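Local coordinates for protein polyketide synthase PksJ (Bacillus subtilis subsp. subtilis, PDB 4J1Q) that reduces the alpha- and beta-keto groups of polyketide intermediates stereoselectively on the bacillaene assembly line, as an NADPH-binding ketoreductase domain, at residues Y88-N91 / I92-L96; M153-L156 / H157-K161; R366-A370 / S371-F375. One frame throughout, in Å; residues are numbered along the deposited sequence.

Interaction 1: Y88-N91 / I92-L96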
loop_
_atom_site.group_PDB
_atom_site.type_symbol
_atom_site.label_atom_id
_atom_site.label_comp_id
_atom_site.label_asym_id
_atom_site.label_seq_id
_atom_site.Cartn_x
_atom_site.Cartn_y
_atom_site.Cartn_z
ATOM N N TYR A 88 -13.492 -8.427 0.512
ATOM C CA TYR A 88 -13.229 -9.051 -0.784
ATOM C C TYR A 88 -11.849 -9.674 -0.828
ATOM O O TYR A 88 -11.664 -10.735 -1.443
ATOM C CB TYR A 88 -13.381 -8.055 -1.918
ATOM C CG TYR A 88 -14.796 -7.604 -2.137
ATOM C CD1 TYR A 88 -15.876 -8.381 -1.709
ATOM C CD2 TYR A 88 -15.070 -6.430 -2.807
ATOM C CE1 TYR A 88 -17.181 -7.989 -1.946
ATOM C CE2 TYR A 88 -16.373 -6.008 -3.005
ATOM C CZ TYR A 88 -17.423 -6.794 -2.582
ATOM O OH TYR A 88 -18.707 -6.355 -2.796
ATOM N N MET A 89 -10.896 -9.042 -0.128
ATOM C CA MET A 89 -9.546 -9.590 -0.015
ATOM C C MET A 89 -9.573 -10.943 0.665
ATOM O O MET A 89 -8.892 -11.873 0.237
ATOM C CB MET A 89 -8.612 -8.634 0.754
ATOM C CG MET A 89 -8.324 -7.333 0.033
ATOM S SD MET A 89 -7.627 -7.574 -1.624
ATOM C CE MET A 89 -9.060 -7.169 -2.634
ATOM N N GLN A 90 -10.392 -11.058 1.704
ATOM C CA GLN A 90 -10.551 -12.328 2.381
ATOM C C GLN A 90 -11.160 -13.370 1.468
ATOM O O GLN A 90 -10.780 -14.550 1.529
ATOM C CB GLN A 90 -11.396 -12.182 3.650
ATOM C CG GLN A 90 -11.570 -13.495 4.378
ATOM C CD GLN A 90 -12.377 -13.367 5.659
ATOM O OE1 GLN A 90 -13.481 -13.912 5.757
ATOM N NE2 GLN A 90 -11.819 -12.681 6.659
ATOM N N ASN A 91 -12.121 -12.953 0.640
ATOM C CA ASN A 91 -12.703 -13.869 -0.352
ATOM C C ASN A 91 -11.665 -14.359 -1.355
ATOM O O ASN A 91 -11.614 -15.564 -1.622
ATOM C CB ASN A 91 -13.855 -13.212 -1.108
ATOM C CG ASN A 91 -15.014 -12.867 -0.202
ATOM O OD1 ASN A 91 -15.249 -13.540 0.794
ATOM N ND2 ASN A 91 -15.700 -11.779 -0.506
ATOM N N ILE A 92 -10.825 -13.440 -1.880
ATOM C CA ILE A 92 -9.730 -13.838 -2.772
ATOM C C ILE A 92 -8.830 -14.793 -2.040
ATOM O O ILE A 92 -8.384 -15.810 -2.588
ATOM C CB ILE A 92 -8.810 -12.669 -3.198
ATOM C CG1 ILE A 92 -9.602 -11.526 -3.855
ATOM C CG2 ILE A 92 -7.704 -13.190 -4.107
ATOM C CD1 ILE A 92 -10.806 -11.985 -4.619
ATOM N N PHE A 93 -8.563 -14.446 -0.791
ATOM C CA PHE A 93 -7.636 -15.192 0.037
ATOM C C PHE A 93 -8.154 -16.607 0.279
ATOM O O PHE A 93 -7.393 -17.580 0.173
ATOM C CB PHE A 93 -7.419 -14.416 1.339
ATOM C CG PHE A 93 -6.816 -15.218 2.449
ATOM C CD1 PHE A 93 -5.489 -15.594 2.395
ATOM C CD2 PHE A 93 -7.524 -15.426 3.627
ATOM C CE1 PHE A 93 -4.903 -16.231 3.470
ATOM C CE2 PHE A 93 -6.947 -16.047 4.704
ATOM C CZ PHE A 93 -5.622 -16.434 4.636
ATOM N N GLU A 94 -9.465 -16.736 0.487
ATOM C CA GLU A 94 -10.053 -18.060 0.766
ATOM C C GLU A 94 -10.166 -18.875 -0.508
ATOM O O GLU A 94 -10.083 -20.081 -0.480
ATOM C CB GLU A 94 -11.421 -17.937 1.434
ATOM C CG GLU A 94 -11.365 -17.335 2.827
ATOM C CD GLU A 94 -12.740 -17.144 3.435
ATOM O OE1 GLU A 94 -13.682 -16.776 2.700
ATOM O OE2 GLU A 94 -12.888 -17.381 4.650
ATOM N N LEU A 95 -10.338 -18.182 -1.623
ATOM C CA LEU A 95 -10.266 -18.792 -2.935
ATOM C C LEU A 95 -8.917 -19.467 -3.204
ATOM O O LEU A 95 -8.867 -20.628 -3.564
ATOM C CB LEU A 95 -10.562 -17.738 -3.988
ATOM C CG LEU A 95 -10.519 -18.178 -5.437
ATOM C CD1 LEU A 95 -11.654 -19.158 -5.745
ATOM C CD2 LEU A 95 -10.579 -16.959 -6.338
ATOM N N LEU A 96 -7.819 -18.752 -2.995
ATOM C CA LEU A 96 -6.485 -19.339 -3.195
ATOM C C LEU A 96 -6.296 -20.581 -2.331
ATOM O O LEU A 96 -5.926 -21.646 -2.832
ATOM C CB LEU A 96 -5.384 -18.333 -2.861
ATOM C CG LEU A 96 -5.321 -17.073 -3.727
ATOM C CD1 LEU A 96 -4.365 -16.066 -3.098
ATOM C CD2 LEU A 96 -4.892 -17.407 -5.147
#
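Gln90 and Glu94, one helical turn apart, carry the side-chain part of this contact. Both chains run out extended and cross at a slant, with CG of Gln90 3.9 Å from CD of Glu94 and the amide and carboxylate planes 51° apart. Their oxygens lie 3.7 Å apart, Gln90 OE1 to Glu94 OE2, with no hydrogen bond between them; OE2 takes one from Asn304. Glu94 CG sits beside its backbone N and anti to the carbonyl carbon (chi1 -66°), which turns it back over the preceding turn, 3.1 Å from Gln90 O. On the buried side of the helix, CG1 of Ile92 rests 3.3 Å from Tyr88 O. The Phe93 ring leads away from residues 88-91, though Gln90 O still lies at its edge, near the ring plane, and Phe93 CB is 3.1 Å from Met89 O.

Beneath these contacts runs the regular i to i+4 pattern of an alpha-helix, here the later half of helix 81-98. Ile92 N donates to Tyr88 O at 2.9 Å with an N-H...O angle of 164°, and Phe93, Glu94 and Leu95 repeat the bond to Met89, Gln90 and Asn91.

Different flanks of the helix meet different elements. Ile92 packs on Leu129 and Phe130 of helix 126-136, Leu95 reaches strand 70-74, and Phe93 stacks on Phe307 of helix 304-324. At the earlier end, the hydroxyl of Tyr88 is hydrogen-bonded to Glu53.

Interaction 2: M153-L156 / H157-K161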
loop_
_atom_site.group_PDB
_atom_site.type_symbol
_atom_site.label_atom_id
_atom_site.label_comp_id
_atom_site.label_asym_id
_atom_site.label_seq_id
_atom_site.Cartn_x
_atom_site.Cartn_y
_atom_site.Cartn_z
ATOM N N MET A 153 -17.906 -1.606 -23.027
ATOM C CA MET A 153 -17.113 -2.378 -23.967
ATOM C C MET A 153 -17.598 -3.825 -24.075
ATOM O O MET A 153 -17.652 -4.548 -23.079
ATOM C CB MET A 153 -15.645 -2.344 -23.578
ATOM C CG MET A 153 -14.721 -2.714 -24.716
ATOM S SD MET A 153 -13.004 -2.704 -24.193
ATOM C CE MET A 153 -12.265 -1.875 -25.595
ATOM N N ILE A 154 -17.949 -4.248 -25.285
ATOM C CA ILE A 154 -18.309 -5.647 -25.506
ATOM C C ILE A 154 -17.269 -6.337 -26.377
ATOM O O ILE A 154 -17.523 -7.383 -26.970
ATOM C CB ILE A 154 -19.720 -5.798 -26.118
ATOM C CG1 ILE A 154 -20.796 -5.564 -25.052
ATOM C CG2 ILE A 154 -19.892 -7.180 -26.726
ATOM C CD1 ILE A 154 -21.162 -4.106 -24.842
ATOM N N ASP A 155 -16.090 -5.732 -26.438
ATOM C CA ASP A 155 -14.929 -6.367 -27.028
ATOM C C ASP A 155 -14.136 -7.087 -25.933
ATOM O O ASP A 155 -13.009 -7.530 -26.146
ATOM C CB ASP A 155 -14.058 -5.305 -27.694
ATOM C CG ASP A 155 -12.818 -5.885 -28.313
ATOM O OD1 ASP A 155 -12.748 -7.128 -28.441
ATOM O OD2 ASP A 155 -11.924 -5.100 -28.682
ATOM N N LEU A 156 -14.724 -7.155 -24.747
ATOM C CA LEU A 156 -13.958 -7.419 -23.538
ATOM C C LEU A 156 -13.280 -8.797 -23.546
ATOM O O LEU A 156 -12.093 -8.923 -23.225
ATOM C CB LEU A 156 -14.857 -7.269 -22.314
ATOM C CG LEU A 156 -14.208 -7.543 -20.966
ATOM C CD1 LEU A 156 -12.968 -6.668 -20.790
ATOM C CD2 LEU A 156 -15.229 -7.293 -19.865
ATOM N N HIS A 157 -14.039 -9.819 -23.933
ATOM C CA HIS A 157 -13.602 -11.211 -23.817
ATOM C C HIS A 157 -12.321 -11.524 -24.554
ATOM O O HIS A 157 -11.496 -12.299 -24.068
ATOM C CB HIS A 157 -14.719 -12.161 -24.251
ATOM C CG HIS A 157 -15.246 -11.886 -25.647
ATOM N ND1 HIS A 157 -14.565 -12.224 -26.758
ATOM C CD2 HIS A 157 -16.431 -11.287 -26.081
ATOM C CE1 HIS A 157 -15.265 -11.853 -27.844
ATOM N NE2 HIS A 157 -16.405 -11.277 -27.428
ATOM N N LEU A 158 -12.146 -10.954 -25.742
ATOM C CA LEU A 158 -10.909 -11.143 -26.512
ATOM C C LEU A 158 -9.689 -10.562 -25.784
ATOM O O LEU A 158 -8.610 -11.159 -25.761
ATOM C CB LEU A 158 -11.038 -10.542 -27.921
ATOM C CG LEU A 158 -12.087 -11.180 -28.845
ATOM C CD1 LEU A 158 -12.217 -10.431 -30.162
ATOM C CD2 LEU A 158 -11.778 -12.646 -29.109
ATOM N N LYS A 159 -9.872 -9.404 -25.163
ATOM C CA LYS A 159 -8.784 -8.793 -24.406
ATOM C C LYS A 159 -8.354 -9.698 -23.262
ATOM O O LYS A 159 -7.169 -9.989 -23.092
ATOM C CB LYS A 159 -9.207 -7.431 -23.865
ATOM C CG LYS A 159 -9.102 -6.315 -24.883
ATOM C CD LYS A 159 -10.310 -5.402 -24.827
ATOM C CE LYS A 159 -10.360 -4.513 -26.064
ATOM N NZ LYS A 159 -9.240 -3.535 -26.091
ATOM N N LEU A 160 -9.321 -10.129 -22.464
ATOM C CA LEU A 160 -9.022 -10.986 -21.327
ATOM C C LEU A 160 -8.311 -12.223 -21.840
ATOM O O LEU A 160 -7.248 -12.601 -21.320
ATOM C CB LEU A 160 -10.301 -11.391 -20.599
ATOM C CG LEU A 160 -11.108 -10.245 -19.987
ATOM C CD1 LEU A 160 -12.296 -10.795 -19.221
ATOM C CD2 LEU A 160 -10.233 -9.419 -19.066
ATOM N N LYS A 161 -8.883 -12.813 -22.900
ATOM C CA LYS A 161 -8.247 -13.901 -23.612
ATOM C C LYS A 161 -6.868 -13.504 -24.130
ATOM O O LYS A 161 -5.894 -14.241 -23.958
ATOM C CB LYS A 161 -9.133 -14.397 -24.769
ATOM C CG LYS A 161 -10.448 -15.011 -24.329
ATOM C CD LYS A 161 -11.304 -15.458 -25.508
ATOM C CE LYS A 161 -12.615 -16.064 -25.021
ATOM N NZ LYS A 161 -13.479 -16.582 -26.112
#
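Leu156, Lys159 and Asp155 dominate the start of helix 156-164. Leu156 O accepts a nearly straight hydrogen bond from Leu160 N, 3.1 Å long with an N-H...O angle of 168°. The same two residues meet through their side chains, where CD1 of Leu156 comes to 4.1 Å from CG of Leu160.

Lys159 turns back toward the loop before the helix. Its chain bends at chi2 (137°) and again at the last torsion, bringing CE to 3.1 Å from OD2 of Asp155 and 3.3 Å from CE of Met153. Both side chains cross the lysine roughly at right angles. NZ itself remains 4.0 Å from Asp155 OD2, longer than a salt bridge, so the attraction between the two charges is probably modest. Asp155 occupies the N-cap position, but its carboxylate makes no capping bond; OD1 instead lies 3.8 Å from CD1 of Leu158.

Leu156 and Leu160 form the inward side of the turn, resting on Ile147 and Ile145 of strand 140-147. His157 meets the ring of His65, at the end of helix 56-65, with the two planes nearly parallel, and Leu160 O accepts a hydrogen bond from Gln111 of strand 108-115.

Interaction 3: R366-A370 / S371-F375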
loop_
_atom_site.group_PDB
_atom_site.type_symbol
_atom_site.label_atom_id
_atom_site.label_comp_id
_atom_site.label_asym_id
_atom_site.label_seq_id
_atom_site.Cartn_x
_atom_site.Cartn_y
_atom_site.Cartn_z
ATOM N N ARG A 366 -5.635 12.390 -3.861
ATOM C CA ARG A 366 -5.241 13.542 -4.687
ATOM C C ARG A 366 -6.409 14.054 -5.519
ATOM O O ARG A 366 -6.611 15.253 -5.648
ATOM C CB ARG A 366 -4.060 13.205 -5.603
ATOM C CG ARG A 366 -2.820 12.767 -4.857
ATOM C CD ARG A 366 -1.563 13.207 -5.573
ATOM N NE ARG A 366 -0.450 13.336 -4.626
ATOM C CZ ARG A 366 0.832 13.404 -4.978
ATOM N NH1 ARG A 366 1.164 13.403 -6.256
ATOM N NH2 ARG A 366 1.780 13.482 -4.053
ATOM N N SER A 367 -7.159 13.128 -6.096
ATOM C CA SER A 367 -8.316 13.454 -6.913
ATOM C C SER A 367 -9.320 14.215 -6.063
ATOM O O SER A 367 -9.899 15.213 -6.498
ATOM C CB SER A 367 -8.933 12.154 -7.462
ATOM O OG SER A 367 -10.195 12.359 -8.060
ATOM N N LEU A 368 -9.486 13.763 -4.829
ATOM C CA LEU A 368 -10.387 14.408 -3.901
ATOM C C LEU A 368 -9.934 15.828 -3.610
ATOM O O LEU A 368 -10.752 16.739 -3.517
ATOM C CB LEU A 368 -10.466 13.609 -2.608
ATOM C CG LEU A 368 -11.528 12.510 -2.600
ATOM C CD1 LEU A 368 -11.397 11.662 -1.342
ATOM C CD2 LEU A 368 -12.914 13.146 -2.704
ATOM N N ALA A 369 -8.628 16.008 -3.458
ATOM C CA ALA A 369 -8.080 17.328 -3.214
ATOM C C ALA A 369 -8.371 18.260 -4.401
ATOM O O ALA A 369 -8.718 19.436 -4.216
ATOM C CB ALA A 369 -6.585 17.241 -2.944
ATOM N N ALA A 370 -8.260 17.721 -5.614
ATOM C CA ALA A 370 -8.582 18.479 -6.817
ATOM C C ALA A 370 -10.035 18.924 -6.767
ATOM O O ALA A 370 -10.368 20.039 -7.157
ATOM C CB ALA A 370 -8.324 17.644 -8.060
ATOM N N SER A 371 -10.892 18.053 -6.252
ATOM C CA SER A 371 -12.260 18.427 -5.942
ATOM C C SER A 371 -12.269 19.487 -4.850
ATOM O O SER A 371 -13.278 20.146 -4.623
ATOM C CB SER A 371 -13.060 17.196 -5.496
ATOM O OG SER A 371 -14.406 17.530 -5.220
ATOM N N LYS A 372 -11.132 19.645 -4.180
ATOM C CA LYS A 372 -10.986 20.662 -3.147
ATOM C C LYS A 372 -11.478 20.142 -1.801
ATOM O O LYS A 372 -11.379 20.829 -0.781
ATOM C CB LYS A 372 -11.753 21.926 -3.538
ATOM C CG LYS A 372 -11.686 23.040 -2.507
ATOM C CD LYS A 372 -12.499 24.256 -2.922
ATOM C CE LYS A 372 -12.779 25.161 -1.726
ATOM N NZ LYS A 372 -13.081 26.567 -2.122
ATOM N N LYS A 373 -11.959 18.902 -1.806
ATOM C CA LYS A 373 -12.533 18.267 -0.624
ATOM C C LYS A 373 -11.489 17.921 0.430
ATOM O O LYS A 373 -11.779 17.958 1.618
ATOM C CB LYS A 373 -13.331 17.022 -1.018
ATOM C CG LYS A 373 -14.556 17.350 -1.852
ATOM C CD LYS A 373 -15.396 16.136 -2.186
ATOM C CE LYS A 373 -16.680 16.584 -2.876
ATOM N NZ LYS A 373 -17.688 15.493 -2.992
ATOM N N ARG A 374 -10.275 17.606 -0.005
ATOM C CA ARG A 374 -9.193 17.271 0.924
ATOM C C ARG A 374 -8.027 18.246 0.824
ATOM O O ARG A 374 -7.730 18.762 -0.250
ATOM C CB ARG A 374 -8.703 15.835 0.695
ATOM C CG ARG A 374 -9.184 14.850 1.750
ATOM C CD ARG A 374 -10.634 14.470 1.517
ATOM N NE ARG A 374 -11.153 13.635 2.587
ATOM C CZ ARG A 374 -12.339 13.040 2.558
ATOM N NH1 ARG A 374 -13.169 13.265 1.550
ATOM N NH2 ARG A 374 -12.713 12.255 3.560
ATOM N N PHE A 375 -7.328 18.446 1.937
ATOM C CA PHE A 375 -6.268 19.446 2.009
ATOM C C PHE A 375 -4.891 18.795 2.099
ATOM O O PHE A 375 -4.677 17.876 2.903
ATOM C CB PHE A 375 -6.483 20.358 3.221
ATOM C CG PHE A 375 -7.700 21.236 3.121
ATOM C CD1 PHE A 375 -8.415 21.330 1.930
ATOM C CD2 PHE A 375 -8.082 22.032 4.192
ATOM C CE1 PHE A 375 -9.499 22.184 1.818
ATOM C CE2 PHE A 375 -9.141 22.923 4.074
ATOM C CZ PHE A 375 -9.855 22.991 2.888
#
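Helix 349-370 ends in a Schellman motif, after which the backbone turns into the loop leading to strand 377-383 of the Rossmann-type ketoreductase fold. Lys372 is the first residue to leave helical geometry, and its positive phi of 86° swings the chain back across the last turn. Ser371 N still makes a helical bond to Ser367 O, 3.0 Å long. The characteristic 6-to-1 link then follows, from Lys373 N to Leu368 O at 3.0 Å with an N-H...O angle of 138°. The remaining bond of the motif, from Lys372 N to Ala369 O, is modelled too short for its length to be trusted. Beyond the turn the chain passes alongside the helix end, and Arg374 O approaches CA of Ala369 to 3.3 Å in a CA-H...O contact; the methyl group of Ala369 borders the same oxygen.

Leu368 is the hydrophobic centre of the side-chain contact, with its two methyl groups serving different partners. CD2 lies 3.9 Å from CD of Lys373, whose extended aliphatic part passes the leucine. On its other branch, Leu368 and Arg374 run alongside each other in the same direction. Arg374 bends at chi2 (77°), which carries its guanidinium along the leucine. That group has a long, weak ion pair with Asp322 on helix 304-324, while Arg366, farther back in the helix, makes a salt bridge with Asp426. Along the shared flank of Leu368 and Arg374, the leucine methyl CD1 approaches the guanidinium obliquely, 3.8 Å from NH1 and 4.1 Å from the Arg374 methylene CD.

From the N terminus the three contacts follow in series, with none enclosing or crossing another. Each joins two directly successive segments, with partners a few residues apart, so none closes a long loop. Interaction 1 lies within helix 81-98, which bridges strand 70-74 and helix 126-136 to helix 304-324 of the KR domain. Interaction 2 marks the passage from the loop after strand 140-147 into helix 156-164, about 14 Å from interaction 1 between nearest atoms. Interaction 3 marks the reverse passage, out of helix 349-370 toward strand 377-383, and its centre lies about 32 and 34 Å from those of interactions 1 and 2. Helix 304-324 is a neighbour common to interactions 1 and 3.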